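Local coordinates for protein ribokinase, putative (Burkholderia thailandensis, PDB 3B1N) that is a nucleoside kinase of the pfkB (ribokinase-like) family, probably transferring a phosphate group from ATP to nucleosides such as inosine and the drug mizoribine, at residues A101-T106 and T115-G120. Sequence-based numbering, arbitrary orientation.
Sequences AQAMIT and TAFHPG. With MZR (5-hydroxy-1-(beta-D-ribofuranosyl)-1H-imidazole-4-carboxamide), chain F.
T115 and I105 face each other as a non-hydrogen-bonded pair of an antiparallel hairpin, their side chains side by side and pointing the same way. With T115 chi1 at -66°, OG1 is anti to the carbonyl carbon and rests 3.6 Å from I105 CG1, while the methyl CG2 lies 4.0 Å from MZR C8. The next residue, A116, makes a hydrogen-bonded pair with M104: M104 N reaches A116 O at 2.8 Å, almost straight at 174°, and A116 N returns a more bent bond to M104 O. On this face the methyl of A116 lies beside M104 CB, away from the nucleoside.

F117 returns to the face of T115, paired with A103 on the other strand without hydrogen bonds between them. Its ring stands with one face toward the imidazole of MZR, CE1 coming to 3.4 Å from MZR C4; the other ring face has Q102 O above its rim. A103 CB, 3.5 Å from F117 CD1, and A101 CB approach the same ring obliquely, so two alanine methyls touch the phenyl group while its face lies against the imidazole. H118 then closes the second hydrogen-bonded pair, with H118 N to Q102 O at 2.8 Å and Q102 N to H118 O at 3.0 Å. Beyond it the chain leaves the strand at P119, whose carbonyl oxygen still lies against A101 CB.

The hairpin belongs to the small sheet that lids the nucleoside site in this family. Strand 101-107 runs parallel to strand 10-16 on its other side, bringing A103 against D12, which also binds MZR. Strand 113-118 is outermost within the chain, yet T115, A116 and F117 pair in parallel with a strand of the second subunit, so the sheet continues across the dimer interface.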
ATOM      1  N   ALA B 101       3.186 -11.500 -12.842  1.00  9.12           N
ATOM      2  CA  ALA B 101       2.856 -10.217 -12.187  1.00  9.57           C
ATOM      3  C   ALA B 101       2.347 -10.417 -10.773  1.00 10.60           C
ATOM      4  O   ALA B 101       1.619 -11.351 -10.484  1.00 10.96           O
ATOM      5  CB  ALA B 101       1.810  -9.443 -13.006  1.00  9.13           C
ATOM      6  N   GLN B 102       2.720  -9.488  -9.884  1.00 11.52           N
ATOM      7  CA  GLN B 102       2.306  -9.531  -8.486  1.00 12.90           C
ATOM      8  C   GLN B 102       1.900  -8.128  -8.061  1.00 12.86           C
ATOM      9  O   GLN B 102       2.633  -7.171  -8.265  1.00 12.47           O
ATOM     10  CB  GLN B 102       3.461 -10.081  -7.606  1.00 15.48           C
ATOM     11  CG  GLN B 102       3.238  -9.848  -6.143  1.00 24.60           C
ATOM     12  CD  GLN B 102       2.322 -10.868  -5.525  1.00 33.53           C
ATOM     13  OE1 GLN B 102       2.617 -12.078  -5.541  1.00 36.33           O
ATOM     14  NE2 GLN B 102       1.220 -10.390  -4.916  1.00 35.05           N
ATOM     15  N   ALA B 103       0.697  -8.010  -7.519  1.00 11.23           N
ATOM     16  CA  ALA B 103       0.218  -6.701  -7.039  1.00 11.18           C
ATOM     17  C   ALA B 103       0.127  -6.737  -5.541  1.00 12.22           C
ATOM     18  O   ALA B 103      -0.406  -7.676  -4.962  1.00 13.58           O
ATOM     19  CB  ALA B 103      -1.194  -6.420  -7.622  1.00 12.25           C
ATOM     20  N   MET B 104       0.696  -5.714  -4.902  1.00 11.62           N
ATOM     21  CA  MET B 104       0.549  -5.553  -3.460  0.50 12.47           C
ATOM     22  C   MET B 104      -0.409  -4.378  -3.297  1.00 11.76           C
ATOM     23  O   MET B 104      -0.077  -3.255  -3.632  1.00 12.13           O
ATOM     24  CB  MET B 104       1.928  -5.274  -2.811  0.50 12.67           C
ATOM     25  CG  MET B 104       3.001  -6.327  -3.086  0.50 15.54           C
ATOM     26  SD  MET B 104       2.751  -7.781  -2.040  0.50 21.62           S
ATOM     27  CE  MET B 104       2.876  -7.102  -0.394  0.50 21.63           C
ATOM     28  N   ILE B 105      -1.639  -4.680  -2.903  1.00 12.15           N
ATOM     29  CA  ILE B 105      -2.736  -3.712  -2.923  1.00 11.40           C
ATOM     30  C   ILE B 105      -3.182  -3.338  -1.508  1.00 12.30           C
ATOM     31  O   ILE B 105      -3.579  -4.201  -0.754  1.00 12.86           O
ATOM     32  CB  ILE B 105      -3.943  -4.380  -3.663  1.00 11.47           C
ATOM     33  CG1 ILE B 105      -3.506  -4.869  -5.040  1.00 11.15           C
ATOM     34  CG2 ILE B 105      -5.191  -3.415  -3.723  1.00 12.42           C
ATOM     35  CD1 ILE B 105      -4.646  -5.688  -5.794  1.00 11.80           C
ATOM     36  N   THR B 106      -3.108  -2.037  -1.190  1.00 15.82           N
ATOM     37  CA  THR B 106      -3.703  -1.583   0.074  1.00 19.05           C
ATOM     38  C   THR B 106      -5.007  -0.866  -0.154  1.00 18.57           C
ATOM     39  O   THR B 106      -5.045   0.098  -0.924  1.00 21.89           O
ATOM     40  CB  THR B 106      -2.766  -0.769   0.885  1.00 19.56           C
ATOM     41  OG1 THR B 106      -1.572  -1.519   1.077  1.00 22.82           O
ATOM     42  CG2 THR B 106      -3.500  -0.424   2.217  1.00 21.49           C
ATOM     43  N   THR B 115      -1.509   0.682  -4.938  1.00 12.65           N
ATOM     44  CA  THR B 115      -0.968  -0.625  -5.345  1.00 12.51           C
ATOM     45  C   THR B 115       0.488  -0.482  -5.794  1.00 11.67           C
ATOM     46  O   THR B 115       0.801   0.374  -6.621  1.00 13.02           O
ATOM     47  CB  THR B 115      -1.804  -1.174  -6.498  1.00 14.51           C
ATOM     48  OG1 THR B 115      -3.125  -1.442  -6.010  1.00 14.80           O
ATOM     49  CG2 THR B 115      -1.185  -2.459  -7.094  1.00 12.48           C
ATOM     50  N   ALA B 116       1.376  -1.300  -5.228  1.00 12.12           N
ATOM     51  CA  ALA B 116       2.705  -1.471  -5.788  1.00 11.81           C
ATOM     52  C   ALA B 116       2.651  -2.698  -6.674  1.00 12.14           C
ATOM     53  O   ALA B 116       2.297  -3.797  -6.195  1.00 14.09           O
ATOM     54  CB  ALA B 116       3.687  -1.731  -4.653  1.00 11.60           C
ATOM     55  N   PHE B 117       3.042  -2.509  -7.921  1.00 12.21           N
ATOM     56  CA  PHE B 117       2.841  -3.569  -8.917  1.00 12.03           C
ATOM     57  C   PHE B 117       4.188  -4.011  -9.451  1.00 13.11           C
ATOM     58  O   PHE B 117       4.941  -3.180  -9.963  1.00 13.62           O
ATOM     59  CB  PHE B 117       1.902  -3.045 -10.027  1.00 12.23           C
ATOM     60  CG  PHE B 117       1.306  -4.128 -10.861  1.00  8.91           C
ATOM     61  CD1 PHE B 117       0.124  -4.769 -10.454  1.00 11.95           C
ATOM     62  CD2 PHE B 117       1.937  -4.504 -12.051  1.00 11.64           C
ATOM     63  CE1 PHE B 117      -0.406  -5.776 -11.252  1.00 12.07           C
ATOM     64  CE2 PHE B 117       1.418  -5.542 -12.827  1.00 13.73           C
ATOM     65  CZ  PHE B 117       0.231  -6.149 -12.423  1.00  8.87           C
ATOM     66  N   HIS B 118       4.488  -5.307  -9.308  1.00 12.15           N
ATOM     67  CA  HIS B 118       5.707  -5.857  -9.906  1.00 15.55           C
ATOM     68  C   HIS B 118       5.324  -6.591 -11.192  1.00 14.62           C
ATOM     69  O   HIS B 118       4.706  -7.639 -11.121  1.00 14.67           O
ATOM     70  CB  HIS B 118       6.472  -6.805  -8.996  1.00 17.87           C
ATOM     71  CG  HIS B 118       7.832  -7.131  -9.563  1.00 22.54           C
ATOM     72  ND1 HIS B 118       8.120  -8.348 -10.151  1.00 28.50           N
ATOM     73  CD2 HIS B 118       8.930  -6.351  -9.752  1.00 22.48           C
ATOM     74  CE1 HIS B 118       9.355  -8.317 -10.628  1.00 30.14           C
ATOM     75  NE2 HIS B 118       9.873  -7.126 -10.388  1.00 29.42           N
ATOM     76  N   PRO B 119       5.648  -6.011 -12.343  1.00 14.09           N
ATOM     77  CA  PRO B 119       5.094  -6.499 -13.596  1.00 13.50           C
ATOM     78  C   PRO B 119       5.491  -7.906 -13.938  1.00 13.37           C
ATOM     79  O   PRO B 119       4.641  -8.628 -14.456  1.00 10.92           O
ATOM     80  CB  PRO B 119       5.562  -5.494 -14.657  1.00 16.10           C
ATOM     81  CG  PRO B 119       6.660  -4.744 -13.985  1.00 17.08           C
ATOM     82  CD  PRO B 119       6.441  -4.782 -12.532  1.00 15.76           C
ATOM     83  N   GLY B 120       6.741  -8.316 -13.704  1.00 11.96           N
ATOM     84  CA  GLY B 120       7.138  -9.648 -14.126  1.00 11.19           C
ATOM     85  C   GLY B 120       6.783  -9.866 -15.597  1.00 10.81           C
ATOM     86  O   GLY B 120       7.028  -9.017 -16.477  1.00 11.51           O
TER
HETATM   87  N1  MZR F 401      -1.366  -2.739 -14.445  1.00 14.83           N
HETATM   88  O3  MZR F 401      -3.220  -4.655 -13.619  1.00 13.76           O
HETATM   89  C4  MZR F 401      -3.051  -3.938 -12.415  1.00 13.32           C
HETATM   90  C5  MZR F 401      -2.189  -2.793 -12.227  1.00 13.51           C
HETATM   91  C6  MZR F 401      -1.320  -2.193 -13.241  1.00 15.14           C
HETATM   92  O6  MZR F 401      -0.618  -1.233 -12.858  1.00 16.75           O
HETATM   93  N7  MZR F 401      -2.382  -2.474 -10.917  1.00 12.63           N
HETATM   94  C8  MZR F 401      -3.277  -3.338 -10.388  1.00 13.29           C
HETATM   95  N9  MZR F 401      -3.701  -4.256 -11.304  1.00 10.91           N
HETATM   96  C1' MZR F 401      -4.706  -5.313 -11.104  1.00 10.10           C
HETATM   97  C2' MZR F 401      -4.577  -6.177  -9.862  1.00 10.72           C
HETATM   98  O2' MZR F 401      -3.829  -7.325 -10.249  1.00  9.82           O
HETATM   99  C3' MZR F 401      -6.057  -6.418  -9.471  1.00 10.89           C
HETATM  100  O3' MZR F 401      -6.506  -7.775  -9.479  1.00  8.82           O
HETATM  101  C4' MZR F 401      -6.850  -5.590 -10.446  1.00 11.70           C
HETATM  102  O4' MZR F 401      -5.926  -4.611 -10.884  1.00 12.58           O
HETATM  103  C5' MZR F 401      -8.037  -4.936  -9.777  1.00 14.07           C
HETATM  104  O5' MZR F 401      -8.736  -4.199 -10.814  1.00 17.97           O